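Response regulator FixJ (PDB 5XSO) activates, when switched on by its partner kinase FixL, expression of the nitrogen-fixation regulatory genes nifA and fixK, acting as a two-component response regulator. Local coordinates at residues Gln159-Leu164 and Ser201-Leu206. Numbering follows the deposited sequence. Where two conformers were deposited one is given.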
# COMPACT_ATOMS: atom_id res chain seq x y z
N GLN A 159 16.25 -14.41 -13.66
CA GLN A 159 16.73 -13.92 -14.95
C GLN A 159 16.00 -14.54 -16.12
O GLN A 159 15.70 -13.85 -17.11
CB GLN A 159 18.24 -14.20 -15.11
CG GLN A 159 19.07 -13.29 -14.19
CD GLN A 159 20.55 -13.67 -14.23
OE1 GLN A 159 20.89 -14.80 -14.58
NE2 GLN A 159 21.41 -12.73 -13.94
N VAL A 160 15.78 -15.84 -16.10
CA VAL A 160 15.05 -16.50 -17.18
C VAL A 160 13.62 -15.97 -17.27
O VAL A 160 13.11 -15.69 -18.36
CB VAL A 160 15.09 -18.04 -17.03
CG1 VAL A 160 14.13 -18.69 -18.10
CG2 VAL A 160 16.54 -18.59 -17.22
N MET A 161 12.96 -15.78 -16.13
CA MET A 161 11.63 -15.17 -16.14
C MET A 161 11.67 -13.80 -16.81
O MET A 161 10.82 -13.46 -17.65
CB MET A 161 11.09 -15.02 -14.71
CG MET A 161 9.84 -14.09 -14.64
SD MET A 161 9.21 -14.05 -12.94
CE MET A 161 8.74 -15.72 -12.85
N GLU A 162 12.66 -12.98 -16.42
CA GLU A 162 12.79 -11.65 -17.02
C GLU A 162 13.03 -11.74 -18.52
O GLU A 162 12.40 -11.01 -19.29
CB GLU A 162 13.93 -10.89 -16.34
CG GLU A 162 14.27 -9.54 -16.93
CD GLU A 162 15.43 -8.94 -16.18
OE1 GLU A 162 16.59 -9.07 -16.65
OE2 GLU A 162 15.17 -8.38 -15.09
N GLY A 163 13.93 -12.63 -18.94
CA GLY A 163 14.22 -12.77 -20.37
C GLY A 163 13.02 -13.26 -21.17
O GLY A 163 12.77 -12.78 -22.29
N LEU A 164 12.25 -14.19 -20.60
CA LEU A 164 11.04 -14.67 -21.28
C LEU A 164 10.05 -13.54 -21.48
O LEU A 164 9.48 -13.38 -22.56
CB LEU A 164 10.36 -15.79 -20.47
CG LEU A 164 11.15 -17.10 -20.47
CD1 LEU A 164 10.61 -18.12 -19.42
CD2 LEU A 164 11.12 -17.72 -21.84
N SER A 201 1.76 -15.56 -21.26
CA SER A 201 0.82 -14.50 -20.89
C SER A 201 0.47 -14.56 -19.41
O SER A 201 0.37 -13.52 -18.74
CB SER A 201 -0.46 -14.60 -21.74
OG SER A 201 -0.17 -14.23 -23.06
N GLU A 202 0.26 -15.76 -18.89
CA GLU A 202 -0.03 -15.89 -17.46
C GLU A 202 1.16 -15.43 -16.63
O GLU A 202 1.00 -14.73 -15.62
CB GLU A 202 -0.37 -17.34 -17.10
CG GLU A 202 -1.75 -17.74 -17.54
CD GLU A 202 -2.31 -18.94 -16.75
OE1 GLU A 202 -1.59 -19.55 -15.88
OE2 GLU A 202 -3.53 -19.20 -16.97
N LEU A 203 2.36 -15.80 -17.07
CA LEU A 203 3.57 -15.34 -16.37
C LEU A 203 3.66 -13.81 -16.36
O LEU A 203 3.98 -13.19 -15.32
CB LEU A 203 4.81 -15.96 -17.04
CG LEU A 203 6.15 -15.71 -16.34
CD1 LEU A 203 6.11 -16.44 -14.96
CD2 LEU A 203 7.29 -16.35 -17.18
N VAL A 204 3.35 -13.18 -17.49
CA VAL A 204 3.28 -11.72 -17.56
C VAL A 204 2.28 -11.15 -16.56
O VAL A 204 2.58 -10.17 -15.85
CB VAL A 204 2.94 -11.28 -19.00
CG1 VAL A 204 2.52 -9.82 -19.06
CG2 VAL A 204 4.12 -11.54 -19.91
N ARG A 205 1.09 -11.72 -16.48
CA ARG A 205 0.09 -11.12 -15.60
C ARG A 205 0.47 -11.30 -14.14
O ARG A 205 0.14 -10.45 -13.30
CB ARG A 205 -1.30 -11.70 -15.83
CG ARG A 205 -1.80 -11.74 -17.25
CD ARG A 205 -3.27 -11.97 -17.25
NE ARG A 205 -3.79 -11.72 -18.58
CZ ARG A 205 -4.10 -10.50 -19.01
NH1 ARG A 205 -3.98 -9.44 -18.22
NH2 ARG A 205 -4.51 -10.38 -20.24
N LEU A 206 1.12 -12.41 -13.79
CA LEU A 206 1.64 -12.53 -12.43
C LEU A 206 2.70 -11.46 -12.17
O LEU A 206 2.71 -10.82 -11.11
CB LEU A 206 2.21 -13.94 -12.21
CG LEU A 206 1.13 -15.04 -12.30
CD1 LEU A 206 1.77 -16.46 -12.32
CD2 LEU A 206 0.14 -14.96 -11.20
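Leu203 reaches from helix 200-209 toward helix 155-166 and touches two residues one helical turn apart, Met161 and Leu164, in a contact that illustrates how a small helical domain can join its first and last helices through a few apolar side chains. The apolar contacts are unequal. In the conformer described for Met161, methyl CE lies 3.4 Å from CD1 of Leu203, tighter than ordinary van der Waals packing; since a second conformer was deposited for the methionine, this closeness is best treated as doubtful. Its side chain runs out extended as far as SD and then bends, chi3 -65°, which turns CE against the leucine branch at an oblique angle. The other branch of Leu203, CD2, faces CD1 of Leu164 at a looser 4.4 Å. In Leu203 chi1 (-173°) carries CG off the helix, anti to the backbone N, and chi2 (66°) then turns CD1 to Met161 and CD2 to Leu164.

Both segments belong to the LuxR-type DNA-binding domain of this FixJ/NarL-family regulator, a compact four-helix fold whose helix-turn-helix motif is formed around helices 170-177 and 184-195. Here the helices flanking that pair are brought together, the alpha carbons of Met161 and Leu203 standing 8.1 Å apart. Helix 184-195 contributes to the same core: its Val191 touches both Met161 and Leu203, while Ile173 of helix 170-177 packs on Leu164.

Within the two segments the backbone hydrogen bonds stay inside their own helix. Leu164 N donates to Val160 O at 2.8 Å, and Leu206 N to Glu202 O at 3.0 Å. Among the polar side chains, the first bond of Glu162 leads away from segment 201-206, and in the conformer described its OE1 hydrogen-bonds the hydroxyl of Tyr177 in helix 170-177.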